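Local coordinates for protein hyaluronoglucosaminidase (Apis mellifera, PDB 1FCQ) that hydrolyses hyaluronan as a family 56 glycosidase of bee venom, where it is also a major allergen, at residues A[225-230]-A[263-268]; A[236-241]-A[284-289]; A[244-249]-A[291-296]. All coordinates share one frame; numbering follows the deposited sequence.

Overall arrangement
Contact 1 is the buried one: the chain at 225-230, just past strand 221-222, lies against strand 261-267 through a direct backbone bond, two waters and aromatic rings. Contacts 2 and 3 lie further out and both join helix 234-253 to helix 280-292, first along facing helical turns, then where the second helix ends and turns toward strand 297-301. Their chemistry is mostly aliphatic, each with one lysine whose aliphatic chain crosses a neighbouring apolar side chain. The layers interlock: Leu228 of contact 1 packs on Val241 of contact 2, Tyr266 bonds to Thr286, and Pro264 meets Val245 of contact 3. Centres of contacts 2 and 3 are about 11 Å apart.

Contact 1 of 3, residues A[225-230]-A[263-268]; sequences SVYLRW and LPYYWY
Tyr227 lays its ring over the CB of Trp267, a CH-pi contact in which that carbon stands 3.6 Å from the ring centroid of Tyr227 and only 16° off the normal. Beyond CB the indole turns its edge toward the same tyrosine ring, planes at 51°, in an edge-to-face pair. Ser225 OG sits over the centre of the opposite face of the phenol, 3.3 Å above its plane, so the ring is held between a methylene and a hydroxyl. With CG anti to its carbonyl carbon (chi1 -58°), Tyr227 runs alongside Tyr265, its OH 3.6 Å from Tyr265 CD2 at the edge of that ring.

The backbones join directly at one place: Val226 N bonds to Tyr265 O at 2.9 Å, nearly straight. Further along, the chains part and water fills in. One water accepts from Trp267 N and also lies within bonding distance of Val226 O, over the centre of the Tyr266 ring; a second accepts from Leu228 N and lies within bonding distance of Trp267 O, so each bridges the two chains. Val226 CG2 reaches both Pro264 CB and Tyr266 CD1, each at 4.0 Å, and the Val226 and Tyr266 side chains cross at about a right angle.

The polar ends are fixed from outside: Ser225 OG by Tyr184, Tyr265 OH by Asn16 and Tyr266 OH by Thr286. Trp267 also meets Trp301 edge-to-face. This is the parallel neighbour relation of a TIM barrel, continued past strand 221-222 with a single bridge between Ser225 and Tyr265. Strand 297-301 flanks strand 261-267 on its other edge, while helix 234-253 receives Val226 and Pro264, and helix 280-292 packs against Tyr266.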
# COMPACT_ATOMS: atom_id res chain seq x y z
N SER A 225 -2.22 -5.13 -0.84
CA SER A 225 -1.42 -5.27 -2.08
C SER A 225 -1.44 -6.73 -2.52
O SER A 225 -1.06 -7.61 -1.74
CB SER A 225 -0.00 -4.80 -1.80
OG SER A 225 0.83 -5.00 -2.94
N VAL A 226 -1.84 -7.01 -3.76
CA VAL A 226 -2.01 -8.37 -4.25
C VAL A 226 -1.10 -8.66 -5.44
O VAL A 226 -1.48 -9.33 -6.39
CB VAL A 226 -3.49 -8.68 -4.56
CG1 VAL A 226 -4.35 -8.52 -3.29
CG2 VAL A 226 -4.10 -7.85 -5.67
N TYR A 227 0.13 -8.19 -5.33
CA TYR A 227 1.11 -8.42 -6.41
C TYR A 227 1.46 -9.90 -6.50
O TYR A 227 1.72 -10.57 -5.50
CB TYR A 227 2.34 -7.55 -6.20
CG TYR A 227 2.12 -6.06 -6.12
CD1 TYR A 227 0.89 -5.48 -6.41
CD2 TYR A 227 3.17 -5.22 -5.73
CE1 TYR A 227 0.72 -4.12 -6.32
CE2 TYR A 227 3.00 -3.85 -5.67
CZ TYR A 227 1.76 -3.31 -5.94
OH TYR A 227 1.56 -1.95 -5.86
N LEU A 228 1.41 -10.43 -7.74
CA LEU A 228 1.69 -11.84 -7.93
C LEU A 228 3.18 -12.17 -7.94
O LEU A 228 4.04 -11.33 -8.17
CB LEU A 228 1.11 -12.34 -9.26
CG LEU A 228 -0.35 -11.94 -9.53
CD1 LEU A 228 -0.85 -12.63 -10.80
CD2 LEU A 228 -1.21 -12.30 -8.32
N ARG A 229 3.44 -13.44 -7.58
CA ARG A 229 4.80 -13.96 -7.63
C ARG A 229 4.87 -15.00 -8.74
O ARG A 229 3.93 -15.77 -8.95
CB ARG A 229 5.27 -14.50 -6.29
CG ARG A 229 5.51 -13.38 -5.27
CD ARG A 229 6.48 -13.84 -4.19
NE ARG A 229 5.98 -15.06 -3.56
CZ ARG A 229 5.03 -15.07 -2.63
NH1 ARG A 229 4.51 -13.92 -2.22
NH2 ARG A 229 4.64 -16.22 -2.10
N TRP A 230 5.97 -14.97 -9.48
CA TRP A 230 6.20 -15.89 -10.58
C TRP A 230 6.47 -17.30 -10.07
O TRP A 230 6.03 -18.29 -10.68
CB TRP A 230 7.38 -15.39 -11.43
CG TRP A 230 7.46 -16.02 -12.78
CD1 TRP A 230 6.79 -15.65 -13.91
CD2 TRP A 230 8.28 -17.14 -13.14
NE1 TRP A 230 7.13 -16.48 -14.95
CE2 TRP A 230 8.04 -17.40 -14.51
CE3 TRP A 230 9.18 -17.95 -12.44
CZ2 TRP A 230 8.68 -18.44 -15.18
CZ3 TRP A 230 9.81 -18.98 -13.11
CH2 TRP A 230 9.56 -19.21 -14.47
N LEU A 263 -10.23 -1.77 -2.19
CA LEU A 263 -9.62 -1.58 -3.51
C LEU A 263 -8.19 -2.11 -3.50
O LEU A 263 -7.22 -1.40 -3.17
CB LEU A 263 -9.58 -0.09 -3.88
CG LEU A 263 -10.88 0.69 -4.03
CD1 LEU A 263 -10.61 2.17 -4.30
CD2 LEU A 263 -11.71 0.13 -5.18
N PRO A 264 -8.02 -3.38 -3.85
CA PRO A 264 -6.71 -4.00 -3.86
C PRO A 264 -5.78 -3.29 -4.84
O PRO A 264 -6.15 -2.89 -5.93
CB PRO A 264 -6.98 -5.42 -4.35
CG PRO A 264 -8.39 -5.68 -3.91
CD PRO A 264 -9.10 -4.36 -4.16
N TYR A 265 -4.51 -3.20 -4.43
CA TYR A 265 -3.43 -2.66 -5.25
C TYR A 265 -2.95 -3.80 -6.14
O TYR A 265 -2.63 -4.89 -5.63
CB TYR A 265 -2.30 -2.10 -4.36
CG TYR A 265 -2.26 -0.60 -4.50
CD1 TYR A 265 -3.18 0.23 -3.85
CD2 TYR A 265 -1.36 0.02 -5.35
CE1 TYR A 265 -3.18 1.59 -4.05
CE2 TYR A 265 -1.32 1.39 -5.54
CZ TYR A 265 -2.25 2.18 -4.88
OH TYR A 265 -2.28 3.54 -5.07
N TYR A 266 -2.91 -3.56 -7.45
CA TYR A 266 -2.57 -4.60 -8.41
C TYR A 266 -1.43 -4.16 -9.32
O TYR A 266 -1.44 -3.04 -9.83
CB TYR A 266 -3.81 -4.83 -9.28
CG TYR A 266 -3.81 -6.10 -10.09
CD1 TYR A 266 -4.36 -7.27 -9.60
CD2 TYR A 266 -3.25 -6.11 -11.37
CE1 TYR A 266 -4.35 -8.45 -10.34
CE2 TYR A 266 -3.27 -7.27 -12.13
CZ TYR A 266 -3.81 -8.42 -11.61
OH TYR A 266 -3.78 -9.57 -12.38
N TRP A 267 -0.44 -5.04 -9.50
CA TRP A 267 0.69 -4.66 -10.35
C TRP A 267 0.69 -5.56 -11.58
O TRP A 267 0.31 -6.72 -11.46
CB TRP A 267 2.02 -4.74 -9.63
CG TRP A 267 3.21 -4.10 -10.26
CD1 TRP A 267 3.24 -3.12 -11.21
CD2 TRP A 267 4.58 -4.35 -9.90
NE1 TRP A 267 4.55 -2.77 -11.50
CE2 TRP A 267 5.38 -3.50 -10.69
CE3 TRP A 267 5.21 -5.21 -8.99
CZ2 TRP A 267 6.77 -3.50 -10.61
CZ3 TRP A 267 6.59 -5.19 -8.90
CH2 TRP A 267 7.36 -4.34 -9.71
N TYR A 268 1.11 -5.00 -12.71
CA TYR A 268 1.17 -5.79 -13.95
C TYR A 268 2.52 -6.46 -14.12
O TYR A 268 2.75 -7.08 -15.17
CB TYR A 268 0.79 -4.93 -15.16
CG TYR A 268 1.76 -3.78 -15.37
CD1 TYR A 268 2.86 -3.99 -16.19
CD2 TYR A 268 1.64 -2.55 -14.75
CE1 TYR A 268 3.79 -2.99 -16.38
CE2 TYR A 268 2.56 -1.54 -14.94
CZ TYR A 268 3.65 -1.78 -15.76
OH TYR A 268 4.60 -0.80 -15.97
O HOH W 1 -1.25 -7.80 -8.83
O HOH W 2 1.71 -8.53 -9.77

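Contact 2 of 3, residues A[236-241]-A[284-289]; sequences ERVGLV and EATLRK
Ala285 meets Val238 methyl to methyl, its CB 3.5 Å from Val238 CG2, where the two helices run side by side in nearly the same direction. Their axes come within 9.0 Å and cross at -26°, close enough for small side chains to fill the gap.

One residue on, Thr286 offers its methyl to the neighbouring helix. Thr286 CG2 lies 3.8 Å from Val241 CG2 and 3.9 Å from the carbonyl O of Arg237, and the valine and threonine side chains cross at about a right angle. At chi1 60° the hydroxyl lies between the backbone N and the carbonyl carbon, which leaves CG2 for the valine; OG1 bonds to Asp282 O in the preceding turn. Asp282 also takes Arg237 NH1 in a salt bridge, tying the helices together a turn earlier.

Lys289 closes the row by folding across Val238. Its chain leaves anti to the backbone N and then bends at each of the next three torsions, bringing Lys289 CE to 3.5 Å from Val238 CG1. The aliphatic part of Lys289 thus passes across that methyl, the two side chains at about a right angle; the exact position of the terminal NZ is doubtful.

Two near-parallel helices packed through small aliphatic groups, with strand 261-267 between them in sequence, are typical of the outer helical layer of a (beta/alpha) TIM barrel, here the seven-stranded form of this glycosidase.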
# COMPACT_ATOMS: atom_id res chain seq x y z
N GLU A 236 -2.04 -21.09 -6.99
CA GLU A 236 -1.49 -20.38 -5.86
C GLU A 236 -1.52 -18.87 -6.08
O GLU A 236 -1.71 -18.11 -5.12
CB GLU A 236 -0.06 -20.81 -5.50
CG GLU A 236 -0.01 -22.18 -4.86
CD GLU A 236 1.37 -22.78 -4.77
OE1 GLU A 236 1.54 -23.67 -3.89
OE2 GLU A 236 2.28 -22.39 -5.52
N ARG A 237 -1.36 -18.45 -7.35
CA ARG A 237 -1.44 -17.00 -7.59
C ARG A 237 -2.83 -16.47 -7.31
O ARG A 237 -3.03 -15.37 -6.77
CB ARG A 237 -0.97 -16.67 -9.01
CG ARG A 237 0.54 -16.84 -9.18
CD ARG A 237 0.89 -16.46 -10.63
NE ARG A 237 2.25 -16.86 -10.95
CZ ARG A 237 2.54 -17.76 -11.88
NH1 ARG A 237 1.56 -18.34 -12.57
NH2 ARG A 237 3.79 -18.11 -12.16
N VAL A 238 -3.85 -17.23 -7.67
CA VAL A 238 -5.24 -16.86 -7.39
C VAL A 238 -5.47 -16.87 -5.88
O VAL A 238 -6.16 -16.00 -5.35
CB VAL A 238 -6.21 -17.84 -8.08
CG1 VAL A 238 -7.64 -17.59 -7.64
CG2 VAL A 238 -6.06 -17.71 -9.59
N GLY A 239 -4.92 -17.88 -5.21
CA GLY A 239 -5.02 -18.00 -3.76
C GLY A 239 -4.39 -16.83 -3.02
O GLY A 239 -4.91 -16.38 -2.00
N LEU A 240 -3.24 -16.37 -3.49
CA LEU A 240 -2.54 -15.23 -2.92
C LEU A 240 -3.50 -14.04 -2.93
O LEU A 240 -3.68 -13.36 -1.92
CB LEU A 240 -1.29 -14.88 -3.73
CG LEU A 240 -0.43 -13.69 -3.33
CD1 LEU A 240 0.97 -13.85 -3.92
CD2 LEU A 240 -0.97 -12.34 -3.80
N VAL A 241 -4.07 -13.77 -4.11
CA VAL A 241 -5.01 -12.66 -4.25
C VAL A 241 -6.23 -12.87 -3.37
O VAL A 241 -6.65 -11.98 -2.64
CB VAL A 241 -5.43 -12.49 -5.73
CG1 VAL A 241 -6.51 -11.43 -5.91
CG2 VAL A 241 -4.21 -12.13 -6.56
N GLU A 284 -6.45 -12.81 -16.17
CA GLU A 284 -7.81 -13.31 -16.15
C GLU A 284 -8.20 -13.96 -14.82
O GLU A 284 -9.20 -13.56 -14.22
CB GLU A 284 -8.02 -14.31 -17.31
CG GLU A 284 -7.90 -13.69 -18.69
CD GLU A 284 -7.98 -14.65 -19.86
OE1 GLU A 284 -7.79 -15.87 -19.66
OE2 GLU A 284 -8.22 -14.21 -21.01
N ALA A 285 -7.45 -14.93 -14.32
CA ALA A 285 -7.86 -15.63 -13.10
C ALA A 285 -7.82 -14.72 -11.87
O ALA A 285 -8.71 -14.82 -11.02
CB ALA A 285 -6.99 -16.86 -12.88
N THR A 286 -6.80 -13.88 -11.76
CA THR A 286 -6.73 -13.03 -10.56
C THR A 286 -7.68 -11.85 -10.58
O THR A 286 -8.19 -11.50 -9.50
CB THR A 286 -5.29 -12.57 -10.27
OG1 THR A 286 -4.81 -11.82 -11.40
CG2 THR A 286 -4.37 -13.75 -10.02
N LEU A 287 -7.92 -11.23 -11.72
CA LEU A 287 -8.87 -10.12 -11.79
C LEU A 287 -10.27 -10.69 -11.56
O LEU A 287 -11.12 -10.10 -10.88
CB LEU A 287 -8.76 -9.31 -13.07
CG LEU A 287 -7.45 -8.53 -13.28
CD1 LEU A 287 -7.50 -7.82 -14.63
CD2 LEU A 287 -7.17 -7.57 -12.14
N ARG A 288 -10.52 -11.91 -12.06
CA ARG A 288 -11.80 -12.57 -11.78
C ARG A 288 -11.98 -12.84 -10.30
O ARG A 288 -13.06 -12.62 -9.74
CB ARG A 288 -11.91 -13.86 -12.61
CG ARG A 288 -12.53 -13.63 -13.98
CD ARG A 288 -12.09 -14.64 -15.03
NE ARG A 288 -12.93 -14.54 -16.21
CZ ARG A 288 -12.66 -14.84 -17.47
NH1 ARG A 288 -11.48 -15.31 -17.85
NH2 ARG A 288 -13.61 -14.66 -18.39
N LYS A 289 -10.92 -13.24 -9.59
CA LYS A 289 -11.02 -13.49 -8.15
C LYS A 289 -11.37 -12.21 -7.39
O LYS A 289 -12.21 -12.23 -6.49
CB LYS A 289 -9.75 -14.12 -7.61
CG LYS A 289 -9.72 -14.41 -6.13
CD LYS A 289 -10.85 -15.30 -5.66
CE LYS A 289 -10.55 -16.77 -5.79
NZ LYS A 289 -10.72 -17.27 -7.17

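Contact 3 of 3, residues A[244-249]-A[291-296]; sequences RVKEAL and TDLGAD
Leu293 points its side chain at helix 234-253 and divides its two methyls between neighbours one residue apart. Leu293 CD1 lies 3.8 Å from Val245 CG1, the two side chains meeting at a slant, while Leu293 CD2 is 4.0 Å from Lys246 CE. The lysine passes almost perpendicular to the leucine, and because its chain stays extended beyond CG it lays CG and CE against CD2 at the exposed margin.

One turn further along the helix from Val245, Leu249 packs against the backbone of Leu293. With CG anti to its carbonyl carbon (chi1 -70°), Leu249 CD1 comes to 3.2 Å from the carbonyl O of Leu293, a tight contact, and to 4.1 Å from Leu293 CB. The other methyl, Leu249 CD2, faces Gly294 O at 3.9 Å.

What these side chains grip is the C-terminal end of helix 280-292, closed by a Schellman motif in which Gly294 takes a positive phi of 99°. In the TIM barrel this turn is the alpha-to-beta link that delivers the chain from the outer helix into strand 297-301.

Past the glycine, Ala295 sets its CB 4.3 Å from Val245 CG1, so this valine branch touches both sides of the turn. Deeper in, Val245 also rests on Pro264 and Leu249 on Val262, both of strand 261-267, and Asp296 bonds to the backbone of Val262.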
# COMPACT_ATOMS: atom_id res chain seq x y z
N ARG A 244 -5.82 -12.41 0.49
CA ARG A 244 -5.66 -10.99 0.81
C ARG A 244 -6.92 -10.17 0.64
O ARG A 244 -7.18 -9.31 1.49
CB ARG A 244 -4.51 -10.42 -0.03
CG ARG A 244 -3.21 -11.11 0.36
CD ARG A 244 -2.08 -10.60 -0.53
NE ARG A 244 -0.88 -11.38 -0.19
CZ ARG A 244 0.35 -11.05 -0.51
NH1 ARG A 244 1.34 -11.86 -0.13
NH2 ARG A 244 0.61 -9.95 -1.20
N VAL A 245 -7.71 -10.45 -0.40
CA VAL A 245 -8.95 -9.72 -0.60
C VAL A 245 -9.98 -10.14 0.44
O VAL A 245 -10.69 -9.28 0.98
CB VAL A 245 -9.50 -9.90 -2.03
CG1 VAL A 245 -10.89 -9.30 -2.17
CG2 VAL A 245 -8.52 -9.28 -3.02
N LYS A 246 -10.01 -11.42 0.79
CA LYS A 246 -10.91 -11.85 1.87
C LYS A 246 -10.54 -11.17 3.19
O LYS A 246 -11.45 -10.80 3.94
CB LYS A 246 -10.87 -13.37 2.08
CG LYS A 246 -11.50 -14.19 0.97
CD LYS A 246 -11.26 -15.68 1.23
CE LYS A 246 -11.83 -16.55 0.14
NZ LYS A 246 -11.48 -17.99 0.35
N GLU A 247 -9.25 -11.04 3.50
CA GLU A 247 -8.87 -10.40 4.77
C GLU A 247 -9.37 -8.97 4.81
O GLU A 247 -9.97 -8.51 5.79
CB GLU A 247 -7.35 -10.45 4.95
CG GLU A 247 -6.85 -9.93 6.28
CD GLU A 247 -7.21 -10.81 7.46
OE1 GLU A 247 -7.71 -11.93 7.25
OE2 GLU A 247 -7.01 -10.34 8.60
N ALA A 248 -9.18 -8.23 3.72
CA ALA A 248 -9.66 -6.85 3.67
C ALA A 248 -11.18 -6.78 3.77
O ALA A 248 -11.68 -5.90 4.47
CB ALA A 248 -9.17 -6.16 2.40
N LEU A 249 -11.92 -7.68 3.10
CA LEU A 249 -13.39 -7.61 3.22
C LEU A 249 -13.86 -7.94 4.63
O LEU A 249 -14.81 -7.30 5.10
CB LEU A 249 -14.00 -8.59 2.21
CG LEU A 249 -13.86 -8.19 0.74
CD1 LEU A 249 -14.17 -9.37 -0.16
CD2 LEU A 249 -14.77 -7.02 0.41
N THR A 291 -13.04 -9.57 -8.44
CA THR A 291 -14.42 -9.19 -8.70
C THR A 291 -15.41 -10.18 -8.07
O THR A 291 -16.41 -9.75 -7.48
CB THR A 291 -14.72 -9.10 -10.21
OG1 THR A 291 -13.78 -8.23 -10.85
CG2 THR A 291 -16.12 -8.53 -10.41
N ASP A 292 -15.14 -11.47 -8.21
CA ASP A 292 -16.02 -12.50 -7.65
C ASP A 292 -16.17 -12.39 -6.14
O ASP A 292 -17.25 -12.67 -5.59
CB ASP A 292 -15.51 -13.89 -8.02
CG ASP A 292 -15.72 -14.30 -9.46
OD1 ASP A 292 -16.33 -13.56 -10.26
OD2 ASP A 292 -15.25 -15.40 -9.82
N LEU A 293 -15.13 -11.97 -5.41
CA LEU A 293 -15.21 -11.85 -3.97
C LEU A 293 -15.97 -10.63 -3.48
O LEU A 293 -16.29 -10.58 -2.29
CB LEU A 293 -13.79 -11.81 -3.38
CG LEU A 293 -13.06 -13.15 -3.39
CD1 LEU A 293 -11.59 -12.98 -3.04
CD2 LEU A 293 -13.72 -14.12 -2.42
N GLY A 294 -16.23 -9.66 -4.35
CA GLY A 294 -17.01 -8.51 -3.96
C GLY A 294 -16.20 -7.28 -3.61
O GLY A 294 -16.72 -6.42 -2.89
N ALA A 295 -14.95 -7.20 -4.07
CA ALA A 295 -14.19 -5.96 -3.83
C ALA A 295 -14.90 -4.82 -4.54
O ALA A 295 -15.66 -5.07 -5.49
CB ALA A 295 -12.77 -6.13 -4.35
N ASP A 296 -14.60 -3.57 -4.21
CA ASP A 296 -15.24 -2.44 -4.85
C ASP A 296 -14.55 -1.96 -6.12
O ASP A 296 -14.98 -0.97 -6.69
CB ASP A 296 -15.35 -1.27 -3.84
CG ASP A 296 -16.12 -1.76 -2.62
OD1 ASP A 296 -17.34 -2.01 -2.78
OD2 ASP A 296 -15.54 -1.93 -1.53